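SsfX3 (Streptomyces sp. SF2575, PDB 3SKV) acts as a salicylyl acyltransferase in a tetracycline biosynthetic pathway, with a GDSL/SGNH-fold domain joined to a jelly roll. Local coordinates at residues Asp219-Ser224 / Arg241-Asp246; Leu247-Val252 / Arg373-Leu378; Ala268-Phe273 / Glu313-Val318; Glu320-Arg323 / Asn329-Tyr332. The protein carries 1 engineered substitution. All blocks are in the same frame, centred on the assembly; numbering follows the deposited sequence.

Interaction 1 of 4, residues Asp219-Ser224 / Arg241-Asp246; sequences DLQSLS and RDLPAD
In the parallel sheet of the GDSL/SGNH fold, edge strand 219-223 meets the exit of helix 234-242 where L223 and L243 reach toward each other tip to tip. The chain leaves the strand, runs through that helix and comes back as strand 247-252, a beta-alpha-beta crossover that passes over strand 187-192. L243 therefore sits just past the helix, above the strand it has to cross, and its side chain also rests on I189.

The closest approach is between two methyls, L223 CD1 and L243 CD2, 4.1 Å apart. L223 has CG anti to its carbonyl carbon (chi1 -65°), and its side chain leaves the strand on the same face as that of Q221, toward the helix exit. L239 and I240 of helix 234-242 also touch it, so L243 adds a light touch to an apolar patch the helix already makes. The aliphatic part of Q221 skirts the same methyl, with CG 4.5 Å from L243 CD2. Its amide turns back along its own strand, where NE2 makes a weak hydrogen bond to the carbonyl O of S222 and another weak one to G46 O.

Polar links hold D219 and D246: D219 forms a salt bridge with R86, and D246 OD2 accepts the backbone N-H of H187. At the helix end R241 grips D242 side-on with two nitrogens. The straighter of the two bonds runs from R241 NH2 to the syn side of D242 OD2, 3.0 Å long and close to the guanidinium plane.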
loop_
_atom_site.group_PDB
_atom_site.type_symbol
_atom_site.label_atom_id
_atom_site.label_comp_id
_atom_site.label_asym_id
_atom_site.label_seq_id
_atom_site.Cartn_x
_atom_site.Cartn_y
_atom_site.Cartn_z
ATOM N N ASP A 219 -10.980 3.881 1.494
ATOM C CA ASP A 219 -9.955 4.158 2.483
ATOM C C ASP A 219 -8.945 2.956 2.427
ATOM O O ASP A 219 -9.157 1.887 3.024
ATOM C CB ASP A 219 -10.581 4.294 3.877
ATOM C CG ASP A 219 -9.645 4.739 4.974
ATOM O OD1 ASP A 219 -8.409 4.637 4.790
ATOM O OD2 ASP A 219 -10.145 5.151 6.038
ATOM N N LEU A 220 -7.870 3.157 1.681
ATOM C CA LEU A 220 -6.818 2.178 1.485
ATOM C C LEU A 220 -5.991 1.852 2.734
ATOM O O LEU A 220 -5.690 2.737 3.537
ATOM C CB LEU A 220 -5.891 2.672 0.358
ATOM C CG LEU A 220 -4.584 1.917 0.138
ATOM C CD1 LEU A 220 -4.862 0.519 -0.431
ATOM C CD2 LEU A 220 -3.663 2.702 -0.746
ATOM N N GLN A 221 -5.591 0.586 2.787
ATOM C CA GLN A 221 -4.660 0.034 3.751
ATOM C C GLN A 221 -3.841 -1.028 3.013
ATOM O O GLN A 221 -4.346 -2.086 2.666
ATOM C CB GLN A 221 -5.374 -0.578 4.949
ATOM C CG GLN A 221 -4.435 -1.286 5.910
ATOM C CD GLN A 221 -3.571 -0.330 6.711
ATOM O OE1 GLN A 221 -4.075 0.487 7.471
ATOM N NE2 GLN A 221 -2.263 -0.442 6.551
ATOM N N SER A 222 -2.577 -0.714 2.766
ATOM C CA SER A 222 -1.642 -1.587 2.076
ATOM C C SER A 222 -0.895 -2.430 3.090
ATOM O O SER A 222 -0.361 -1.910 4.075
ATOM C CB SER A 222 -0.639 -0.763 1.269
ATOM O OG SER A 222 0.424 -1.579 0.781
ATOM N N LEU A 223 -0.875 -3.729 2.860
ATOM C CA LEU A 223 -0.120 -4.706 3.621
ATOM C C LEU A 223 0.728 -5.467 2.601
ATOM O O LEU A 223 0.966 -6.669 2.728
ATOM C CB LEU A 223 -1.024 -5.641 4.435
ATOM C CG LEU A 223 -1.850 -5.021 5.547
ATOM C CD1 LEU A 223 -2.742 -6.024 6.154
ATOM C CD2 LEU A 223 -0.989 -4.423 6.621
ATOM N N SER A 224 1.174 -4.729 1.567
ATOM C CA SER A 224 2.084 -5.143 0.498
ATOM C C SER A 224 3.514 -4.843 0.963
ATOM O O SER A 224 3.879 -3.681 1.149
ATOM C CB SER A 224 1.804 -4.352 -0.774
ATOM O OG SER A 224 0.934 -5.052 -1.650
ATOM N N ARG A 241 -7.705 -9.779 9.703
ATOM C CA ARG A 241 -8.867 -10.151 10.502
ATOM C C ARG A 241 -9.171 -9.079 11.564
ATOM O O ARG A 241 -10.344 -8.776 11.811
ATOM C CB ARG A 241 -8.580 -11.495 11.203
ATOM C CG ARG A 241 -9.701 -11.996 12.090
ATOM C CD ARG A 241 -9.262 -13.013 13.113
ATOM N NE ARG A 241 -8.241 -12.473 13.997
ATOM C CZ ARG A 241 -7.474 -13.212 14.786
ATOM N NH1 ARG A 241 -7.570 -14.540 14.769
ATOM N NH2 ARG A 241 -6.570 -12.637 15.561
ATOM N N ASP A 242 -8.107 -8.531 12.201
ATOM C CA ASP A 242 -8.237 -7.557 13.273
ATOM C C ASP A 242 -8.346 -6.092 12.809
ATOM O O ASP A 242 -8.529 -5.197 13.621
ATOM C CB ASP A 242 -7.140 -7.796 14.332
ATOM C CG ASP A 242 -7.190 -9.189 14.990
ATOM O OD1 ASP A 242 -8.304 -9.753 15.118
ATOM O OD2 ASP A 242 -6.114 -9.715 15.361
ATOM N N LEU A 243 -8.313 -5.864 11.502
ATOM C CA LEU A 243 -8.407 -4.545 10.868
ATOM C C LEU A 243 -9.831 -4.305 10.313
ATOM O O LEU A 243 -10.449 -5.274 9.882
ATOM C CB LEU A 243 -7.401 -4.526 9.705
ATOM C CG LEU A 243 -6.136 -3.660 9.783
ATOM C CD1 LEU A 243 -5.779 -3.258 11.165
ATOM C CD2 LEU A 243 -4.971 -4.338 9.143
ATOM N N PRO A 244 -10.379 -3.051 10.276
ATOM C CA PRO A 244 -11.704 -2.860 9.630
ATOM C C PRO A 244 -11.563 -3.050 8.107
ATOM O O PRO A 244 -10.532 -2.649 7.515
ATOM C CB PRO A 244 -12.079 -1.413 9.975
ATOM C CG PRO A 244 -10.797 -0.719 10.244
ATOM C CD PRO A 244 -9.788 -1.755 10.701
ATOM N N ALA A 245 -12.562 -3.701 7.481
ATOM C CA ALA A 245 -12.496 -3.965 6.042
ATOM C C ALA A 245 -13.843 -4.143 5.416
ATOM O O ALA A 245 -14.678 -4.915 5.908
ATOM C CB ALA A 245 -11.655 -5.204 5.778
ATOM N N ASP A 246 -14.026 -3.486 4.281
ATOM C CA ASP A 246 -15.251 -3.592 3.499
ATOM C C ASP A 246 -14.957 -4.303 2.196
ATOM O O ASP A 246 -15.884 -4.778 1.564
ATOM C CB ASP A 246 -15.859 -2.218 3.262
ATOM C CG ASP A 246 -16.304 -1.587 4.550
ATOM O OD1 ASP A 246 -17.388 -1.972 5.056
ATOM O OD2 ASP A 246 -15.542 -0.757 5.100
#

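Interaction 2 of 4, residues Leu247-Val252 / Arg373-Leu378; sequences LISLRV and REMAAL
Of residues 373-378, M375 alone touches L247 and S249, and its long chain does all the bridging. From CA the bond to CB points at the strand, but neither CB nor CG is close enough to touch it. CG lies anti to the carbonyl carbon (chi1 -73°), and the chain then runs straight on to the sulfur. SD passes near the leucine, 4.4 Å from L247 CD1. Beyond it the chain bends at chi3 (126°), turning the methyl onto the strand. That methyl makes the close contacts: CE lies 3.7 Å from S249 CB and 3.9 Å from L247 CD1, a notch between two residues whose side chains leave the same face of the strand.

Strand 247-252 is the central one of the five parallel strands of the GDSL/SGNH domain, and helix 361-377, the last helix of the chain, packs over one face of it. I248, between the two contacting residues, points away from this helix. V287 of the adjoining strand, with V380 and L381 after the helix, also touches M375.

S249 is polar at its tip, yet OG stays 4.1 Å from M375 CE and is satisfied elsewhere, by hydrogen bonds with W188 NE1 and H190 ND1 of the neighbouring strand. Just before M375 in the chain, R373 NH1 forms a salt bridge with E374 OE2, meeting its anti lone pair, and the same carboxylate also pairs through OE1 with R337.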
loop_
_atom_site.group_PDB
_atom_site.type_symbol
_atom_site.label_atom_id
_atom_site.label_comp_id
_atom_site.label_asym_id
_atom_site.label_seq_id
_atom_site.Cartn_x
_atom_site.Cartn_y
_atom_site.Cartn_z
ATOM N N LEU A 247 -13.663 -4.413 1.828
ATOM C CA LEU A 247 -13.135 -5.078 0.631
ATOM C C LEU A 247 -11.726 -5.545 0.954
ATOM O O LEU A 247 -10.914 -4.751 1.432
ATOM C CB LEU A 247 -13.076 -4.087 -0.542
ATOM C CG LEU A 247 -13.061 -4.583 -2.001
ATOM C CD1 LEU A 247 -12.014 -3.865 -2.844
ATOM C CD2 LEU A 247 -13.069 -6.111 -2.161
ATOM N N ILE A 248 -11.447 -6.837 0.727
ATOM C CA ILE A 248 -10.136 -7.427 0.939
ATOM C C ILE A 248 -9.640 -8.043 -0.360
ATOM O O ILE A 248 -10.351 -8.827 -0.972
ATOM C CB ILE A 248 -10.127 -8.446 2.113
ATOM C CG1 ILE A 248 -10.600 -7.790 3.420
ATOM C CG2 ILE A 248 -8.723 -9.116 2.276
ATOM C CD1 ILE A 248 -11.146 -8.739 4.483
ATOM N N SER A 249 -8.411 -7.715 -0.765
ATOM C CA SER A 249 -7.804 -8.318 -1.955
ATOM C C SER A 249 -6.454 -8.849 -1.597
ATOM O O SER A 249 -5.681 -8.175 -0.912
ATOM C CB SER A 249 -7.748 -7.348 -3.142
ATOM O OG SER A 249 -7.201 -6.072 -2.857
ATOM N N LEU A 250 -6.209 -10.112 -1.987
ATOM C CA LEU A 250 -4.979 -10.858 -1.742
ATOM C C LEU A 250 -4.391 -11.323 -3.058
ATOM O O LEU A 250 -5.072 -12.037 -3.794
ATOM C CB LEU A 250 -5.266 -12.119 -0.867
ATOM C CG LEU A 250 -6.207 -11.991 0.363
ATOM C CD1 LEU A 250 -6.514 -13.340 0.921
ATOM C CD2 LEU A 250 -5.594 -11.114 1.466
ATOM N N ARG A 251 -3.139 -10.978 -3.346
ATOM C CA ARG A 251 -2.487 -11.485 -4.555
ATOM C C ARG A 251 -1.252 -12.247 -4.172
ATOM O O ARG A 251 -0.323 -11.695 -3.590
ATOM C CB ARG A 251 -2.186 -10.420 -5.595
ATOM C CG ARG A 251 -2.376 -11.016 -6.977
ATOM C CD ARG A 251 -1.786 -10.237 -8.126
ATOM N NE ARG A 251 -1.716 -8.822 -7.828
ATOM C CZ ARG A 251 -2.703 -7.960 -8.011
ATOM N NH1 ARG A 251 -3.851 -8.359 -8.547
ATOM N NH2 ARG A 251 -2.551 -6.697 -7.663
ATOM N N VAL A 252 -1.278 -13.542 -4.411
ATOM C CA VAL A 252 -0.192 -14.451 -4.004
ATOM C C VAL A 252 0.168 -15.468 -5.080
ATOM O O VAL A 252 -0.554 -15.579 -6.068
ATOM C CB VAL A 252 -0.548 -15.132 -2.647
ATOM C CG1 VAL A 252 -0.551 -14.101 -1.511
ATOM C CG2 VAL A 252 -1.910 -15.860 -2.721
ATOM N N ARG A 373 -11.889 -2.409 -13.264
ATOM C CA ARG A 373 -12.702 -3.067 -14.277
ATOM C C ARG A 373 -12.918 -4.555 -13.887
ATOM O O ARG A 373 -14.053 -5.036 -13.875
ATOM C CB ARG A 373 -12.015 -2.954 -15.660
ATOM C CG ARG A 373 -12.772 -3.689 -16.784
ATOM C CD ARG A 373 -12.021 -3.963 -18.099
ATOM N NE ARG A 373 -10.741 -3.266 -18.225
ATOM C CZ ARG A 373 -9.550 -3.797 -17.986
ATOM N NH1 ARG A 373 -9.447 -5.053 -17.562
ATOM N NH2 ARG A 373 -8.452 -3.073 -18.154
ATOM N N GLU A 374 -11.832 -5.253 -13.531
ATOM C CA GLU A 374 -11.922 -6.660 -13.134
ATOM C C GLU A 374 -12.702 -6.869 -11.820
ATOM O O GLU A 374 -13.553 -7.751 -11.749
ATOM C CB GLU A 374 -10.536 -7.340 -13.139
ATOM C CG GLU A 374 -9.913 -7.476 -14.520
ATOM C CD GLU A 374 -10.768 -8.173 -15.567
ATOM O OE1 GLU A 374 -11.381 -9.221 -15.247
ATOM O OE2 GLU A 374 -10.811 -7.668 -16.715
ATOM N N MET A 375 -12.474 -6.023 -10.827
ATOM C CA MET A 375 -13.210 -6.133 -9.569
ATOM C C MET A 375 -14.687 -5.763 -9.716
ATOM O O MET A 375 -15.530 -6.369 -9.034
ATOM C CB MET A 375 -12.527 -5.347 -8.468
ATOM C CG MET A 375 -11.276 -6.006 -7.988
ATOM S SD MET A 375 -10.483 -4.954 -6.775
ATOM C CE MET A 375 -10.351 -6.106 -5.504
ATOM N N ALA A 376 -15.001 -4.823 -10.640
ATOM C CA ALA A 376 -16.383 -4.470 -10.939
ATOM C C ALA A 376 -17.057 -5.681 -11.610
ATOM O O ALA A 376 -18.178 -6.019 -11.246
ATOM C CB ALA A 376 -16.444 -3.264 -11.857
ATOM N N ALA A 377 -16.341 -6.383 -12.516
ATOM C CA ALA A 377 -16.871 -7.586 -13.201
ATOM C C ALA A 377 -17.240 -8.666 -12.184
ATOM O O ALA A 377 -18.214 -9.385 -12.388
ATOM C CB ALA A 377 -15.859 -8.124 -14.206
ATOM N N LEU A 378 -16.486 -8.749 -11.071
ATOM C CA LEU A 378 -16.760 -9.699 -9.976
ATOM C C LEU A 378 -17.956 -9.256 -9.116
ATOM O O LEU A 378 -18.459 -10.039 -8.323
ATOM C CB LEU A 378 -15.540 -9.902 -9.067
ATOM C CG LEU A 378 -14.268 -10.464 -9.682
ATOM C CD1 LEU A 378 -13.116 -10.320 -8.714
ATOM C CD2 LEU A 378 -14.431 -11.902 -10.093
#

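Interaction 3 of 4, residues Ala268-Phe273 / Glu313-Val318; sequences ANLVGF and EQVVKV
V318 presses both of its methyls on V271, and one of them on L270 as well. The tightest approach is V271 CG2 to V318 CG1, at 3.7 Å; the other methyl, V318 CG2, lies 4.0 Å from the same V271 CG2. V318 CG1 also meets the branch point of the leucine, with L270 CG 3.9 Å away. From there the leucine reaches along the partner helix: with CG anti to the backbone N (chi1 -174°), L270 extends CD2 to the backbone of V315, 4.0 Å from its CA. V315 CG2 covers the same methyl at 4.1 Å. L270 thus lies between V315 and V318, residues one turn apart, while V271 comes to V318 alone.

No polar atom takes part across the contact; it is a purely apolar seam between two helices. Their axes come within 10.0 Å and cross at -44°, with their N-to-C directions running broadly the same way. At this spacing the valine and leucine side chains fill the gap between the helices.

Further out, P267 adds to the packing on V318, F266 to that on V315, and L232 lies against L270. Helices 266-278 and 308-324 are the crossover helices leading into strands 286-290 and 330-333 of the parallel sheet. V315 and V316 rest on Y332 of the edge strand, while F273 turns inward to Y191 of strand 187-192 and to A237 and I240 of helix 234-242.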
loop_
_atom_site.group_PDB
_atom_site.type_symbol
_atom_site.label_atom_id
_atom_site.label_comp_id
_atom_site.label_asym_id
_atom_site.label_seq_id
_atom_site.Cartn_x
_atom_site.Cartn_y
_atom_site.Cartn_z
ATOM N N ALA A 268 -3.282 -25.346 1.403
ATOM C CA ALA A 268 -3.623 -25.373 2.836
ATOM C C ALA A 268 -3.377 -24.009 3.488
ATOM O O ALA A 268 -4.216 -23.547 4.268
ATOM C CB ALA A 268 -2.817 -26.432 3.553
ATOM N N ASN A 269 -2.251 -23.348 3.131
ATOM C CA ASN A 269 -1.924 -22.033 3.674
ATOM C C ASN A 269 -2.908 -20.974 3.235
ATOM O O ASN A 269 -3.248 -20.106 4.040
ATOM C CB ASN A 269 -0.481 -21.633 3.348
ATOM C CG ASN A 269 0.605 -22.474 4.006
ATOM O OD1 ASN A 269 1.737 -22.538 3.521
ATOM N ND2 ASN A 269 0.318 -23.123 5.126
ATOM N N LEU A 270 -3.397 -21.061 1.979
ATOM C CA LEU A 270 -4.367 -20.118 1.415
ATOM C C LEU A 270 -5.761 -20.312 2.032
ATOM O O LEU A 270 -6.403 -19.333 2.452
ATOM C CB LEU A 270 -4.384 -20.231 -0.118
ATOM C CG LEU A 270 -5.237 -19.225 -0.902
ATOM C CD1 LEU A 270 -5.072 -17.763 -0.382
ATOM C CD2 LEU A 270 -4.977 -19.339 -2.399
ATOM N N VAL A 271 -6.206 -21.576 2.136
ATOM C CA VAL A 271 -7.477 -21.931 2.787
ATOM C C VAL A 271 -7.434 -21.398 4.242
ATOM O O VAL A 271 -8.311 -20.620 4.638
ATOM C CB VAL A 271 -7.756 -23.449 2.713
ATOM C CG1 VAL A 271 -8.768 -23.881 3.766
ATOM C CG2 VAL A 271 -8.205 -23.857 1.314
ATOM N N GLY A 272 -6.368 -21.744 4.968
ATOM C CA GLY A 272 -6.138 -21.294 6.338
ATOM C C GLY A 272 -6.161 -19.790 6.465
ATOM O O GLY A 272 -6.829 -19.254 7.350
ATOM N N PHE A 273 -5.493 -19.101 5.531
ATOM C CA PHE A 273 -5.428 -17.633 5.467
ATOM C C PHE A 273 -6.808 -16.972 5.422
ATOM O O PHE A 273 -7.088 -16.073 6.226
ATOM C CB PHE A 273 -4.560 -17.194 4.289
ATOM C CG PHE A 273 -3.947 -15.817 4.409
ATOM C CD1 PHE A 273 -2.686 -15.643 4.983
ATOM C CD2 PHE A 273 -4.571 -14.713 3.845
ATOM C CE1 PHE A 273 -2.089 -14.372 5.039
ATOM C CE2 PHE A 273 -3.981 -13.438 3.919
ATOM C CZ PHE A 273 -2.751 -13.278 4.536
ATOM N N GLU A 313 -3.083 -21.857 -10.819
ATOM C CA GLU A 313 -4.100 -22.909 -10.832
ATOM C C GLU A 313 -4.605 -23.287 -9.403
ATOM O O GLU A 313 -5.789 -23.587 -9.260
ATOM C CB GLU A 313 -3.613 -24.120 -11.622
ATOM C CG GLU A 313 -4.732 -24.929 -12.264
ATOM C CD GLU A 313 -4.346 -26.330 -12.718
ATOM O OE1 GLU A 313 -3.133 -26.596 -12.894
ATOM O OE2 GLU A 313 -5.264 -27.163 -12.909
ATOM N N GLN A 314 -3.732 -23.190 -8.352
ATOM C CA GLN A 314 -4.089 -23.455 -6.937
ATOM C C GLN A 314 -4.978 -22.354 -6.380
ATOM O O GLN A 314 -5.926 -22.669 -5.656
ATOM C CB GLN A 314 -2.841 -23.640 -6.033
ATOM C CG GLN A 314 -1.905 -24.767 -6.472
ATOM C CD GLN A 314 -2.429 -26.147 -6.178
ATOM O OE1 GLN A 314 -3.514 -26.547 -6.608
ATOM N NE2 GLN A 314 -1.624 -26.948 -5.505
ATOM N N VAL A 315 -4.698 -21.062 -6.750
ATOM C CA VAL A 315 -5.502 -19.920 -6.319
ATOM C C VAL A 315 -6.926 -20.171 -6.815
ATOM O O VAL A 315 -7.870 -20.118 -6.009
ATOM C CB VAL A 315 -4.918 -18.515 -6.699
ATOM C CG1 VAL A 315 -5.829 -17.400 -6.217
ATOM C CG2 VAL A 315 -3.511 -18.306 -6.133
ATOM N N VAL A 316 -7.052 -20.597 -8.090
ATOM C CA VAL A 316 -8.322 -20.936 -8.729
ATOM C C VAL A 316 -9.024 -22.060 -7.957
ATOM O O VAL A 316 -10.214 -21.945 -7.678
ATOM C CB VAL A 316 -8.170 -21.352 -10.230
ATOM C CG1 VAL A 316 -9.534 -21.600 -10.857
ATOM C CG2 VAL A 316 -7.385 -20.333 -11.054
ATOM N N LYS A 317 -8.310 -23.170 -7.678
ATOM C CA LYS A 317 -8.877 -24.335 -7.006
ATOM C C LYS A 317 -9.417 -24.033 -5.622
ATOM O O LYS A 317 -10.512 -24.507 -5.302
ATOM C CB LYS A 317 -7.909 -25.533 -6.991
ATOM C CG LYS A 317 -7.828 -26.254 -8.346
ATOM C CD LYS A 317 -6.973 -27.522 -8.278
ATOM C CE LYS A 317 -6.746 -28.141 -9.645
ATOM N NZ LYS A 317 -7.932 -28.895 -10.145
ATOM N N VAL A 318 -8.676 -23.230 -4.819
ATOM C CA VAL A 318 -9.068 -22.843 -3.457
ATOM C C VAL A 318 -10.333 -21.966 -3.490
ATOM O O VAL A 318 -11.260 -22.182 -2.700
ATOM C CB VAL A 318 -7.891 -22.168 -2.699
ATOM C CG1 VAL A 318 -8.355 -21.440 -1.429
ATOM C CG2 VAL A 318 -6.805 -23.180 -2.385
#

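Interaction 4 of 4, residues Glu320-Arg323 / Asn329-Tyr332; sequences ELLR and NVHY
R323 and H331 set their flat groups at a steep angle, the guanidinium plane standing 67° from the imidazole plane. The arginine gets there by a long reach: CG is anti to the backbone N (chi1 -166°) and the chain stays extended from CG to NE, carrying the charged end from the helix across to the strand. H331 ND1 lies at the edge of the guanidinium, near its plane, 3.3 Å from R323 NH1. The same nitrogen of R323, NH1, sits 3.0 Å from V330 O, but the angle is too poor for a hydrogen bond, and the carbonyl stands obliquely to the guanidinium. R323 NH2 keeps to the imidazole side, 3.9 Å from H331 CE1.

Beside the charged group two apolar chains cross obliquely, L322 CD2 touching V330 CG1 at 4.2 Å. V274 of helix 266-278 supports L322, and R278 of that helix lies against V330. The contact closes the beta-alpha-beta unit of strand 286-290, helix 308-324 and strand 330-333: the last turn of the helix packs on the edge strand that follows it. H331 is buried and also packs against L378 and V380.

With an alanine at H331, the R323 guanidinium is likely to lose its flat neighbour, and a gap would probably open next to L378. The arginine is exposed and poorly ordered, so this polar contact is probably loose. A positive charge next to ND1 is likely to disfavour a protonated imidazole, while the nearby carbonyl oxygen of V330 would offset part of that charge.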
loop_
_atom_site.group_PDB
_atom_site.type_symbol
_atom_site.label_atom_id
_atom_site.label_comp_id
_atom_site.label_asym_id
_atom_site.label_seq_id
_atom_site.Cartn_x
_atom_site.Cartn_y
_atom_site.Cartn_z
ATOM N N GLU A 320 -12.655 -21.933 -5.849
ATOM C CA GLU A 320 -13.762 -22.803 -6.214
ATOM C C GLU A 320 -14.189 -23.667 -5.010
ATOM O O GLU A 320 -15.382 -23.831 -4.775
ATOM C CB GLU A 320 -13.387 -23.701 -7.412
ATOM C CG GLU A 320 -13.291 -22.992 -8.757
ATOM C CD GLU A 320 -12.682 -23.759 -9.930
ATOM O OE1 GLU A 320 -12.208 -24.905 -9.735
ATOM O OE2 GLU A 320 -12.663 -23.195 -11.051
ATOM N N LEU A 321 -13.214 -24.182 -4.239
ATOM C CA LEU A 321 -13.458 -25.014 -3.063
ATOM C C LEU A 321 -14.219 -24.250 -1.970
ATOM O O LEU A 321 -15.222 -24.741 -1.472
ATOM C CB LEU A 321 -12.137 -25.610 -2.552
ATOM C CG LEU A 321 -12.218 -26.451 -1.276
ATOM C CD1 LEU A 321 -12.606 -27.867 -1.569
ATOM C CD2 LEU A 321 -10.931 -26.380 -0.477
ATOM N N LEU A 322 -13.777 -23.032 -1.643
ATOM C CA LEU A 322 -14.429 -22.177 -0.654
ATOM C C LEU A 322 -15.870 -21.822 -1.073
ATOM O O LEU A 322 -16.789 -21.911 -0.252
ATOM C CB LEU A 322 -13.589 -20.910 -0.446
ATOM C CG LEU A 322 -12.513 -20.888 0.652
ATOM C CD1 LEU A 322 -11.977 -22.260 0.976
ATOM C CD2 LEU A 322 -11.409 -19.978 0.273
ATOM N N ARG A 323 -16.057 -21.468 -2.353
ATOM C CA ARG A 323 -17.337 -21.140 -2.983
ATOM C C ARG A 323 -18.293 -22.345 -2.930
ATOM O O ARG A 323 -19.404 -22.194 -2.417
ATOM C CB ARG A 323 -17.108 -20.681 -4.447
ATOM C CG ARG A 323 -18.303 -19.984 -5.126
ATOM C CD ARG A 323 -17.848 -19.101 -6.292
ATOM N NE ARG A 323 -18.791 -18.018 -6.614
ATOM C CZ ARG A 323 -18.442 -16.753 -6.855
ATOM N NH1 ARG A 323 -17.170 -16.381 -6.786
ATOM N NH2 ARG A 323 -19.368 -15.845 -7.144
ATOM N N ASN A 329 -18.926 -14.979 -0.762
ATOM C CA ASN A 329 -18.137 -13.766 -0.832
ATOM C C ASN A 329 -16.653 -13.930 -1.112
ATOM O O ASN A 329 -15.880 -13.018 -0.848
ATOM C CB ASN A 329 -18.469 -12.868 0.353
ATOM C CG ASN A 329 -19.945 -12.499 0.369
ATOM O OD1 ASN A 329 -20.432 -11.790 -0.517
ATOM N ND2 ASN A 329 -20.710 -13.041 1.322
ATOM N N VAL A 330 -16.254 -15.078 -1.663
ATOM C CA VAL A 330 -14.869 -15.338 -2.086
ATOM C C VAL A 330 -14.888 -15.332 -3.623
ATOM O O VAL A 330 -15.777 -15.927 -4.212
ATOM C CB VAL A 330 -14.210 -16.619 -1.506
ATOM C CG1 VAL A 330 -12.784 -16.770 -2.028
ATOM C CG2 VAL A 330 -14.151 -16.548 -0.006
ATOM N N HIS A 331 -13.955 -14.602 -4.262
ATOM C CA HIS A 331 -13.935 -14.462 -5.723
ATOM C C HIS A 331 -12.552 -14.597 -6.266
ATOM O O HIS A 331 -11.587 -14.192 -5.621
ATOM C CB HIS A 331 -14.458 -13.096 -6.138
ATOM C CG HIS A 331 -15.779 -12.734 -5.529
ATOM N ND1 HIS A 331 -16.970 -13.160 -6.081
ATOM C CD2 HIS A 331 -16.052 -11.973 -4.446
ATOM C CE1 HIS A 331 -17.924 -12.658 -5.315
ATOM N NE2 HIS A 331 -17.419 -11.915 -4.332
ATOM N N TYR A 332 -12.447 -15.155 -7.474
ATOM C CA TYR A 332 -11.151 -15.289 -8.110
ATOM C C TYR A 332 -10.886 -14.148 -9.100
ATOM O O TYR A 332 -11.736 -13.841 -9.925
ATOM C CB TYR A 332 -11.014 -16.655 -8.772
ATOM C CG TYR A 332 -9.748 -16.777 -9.592
ATOM C CD1 TYR A 332 -8.487 -16.789 -8.978
ATOM C CD2 TYR A 332 -9.799 -16.826 -10.988
ATOM C CE1 TYR A 332 -7.311 -16.870 -9.735
ATOM C CE2 TYR A 332 -8.635 -16.929 -11.750
ATOM C CZ TYR A 332 -7.390 -16.913 -11.123
ATOM O OH TYR A 332 -6.246 -17.013 -11.888
#

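Overall arrangement
All four contacts belong to the GDSL/SGNH domain and lie on or beside its parallel sheet. Interaction 1 comes first along the chain, at edge strand 219-223, and runs straight into interaction 2 on central strand 247-252. The centres of interactions 1 and 2 are 14 Å apart. Interactions 3 and 4 are nested in the long loop that interaction 2 closes; they share helix 308-324, and their centres are 10 Å apart. Both touch interaction 2: L250 packs on F273, and L378 on H331 and Y332. Interaction 2 covers one face of the sheet and interaction 3 the helix layer on the other, giving the alpha/beta/alpha sandwich, with interaction 4 at the far edge strand 330-333.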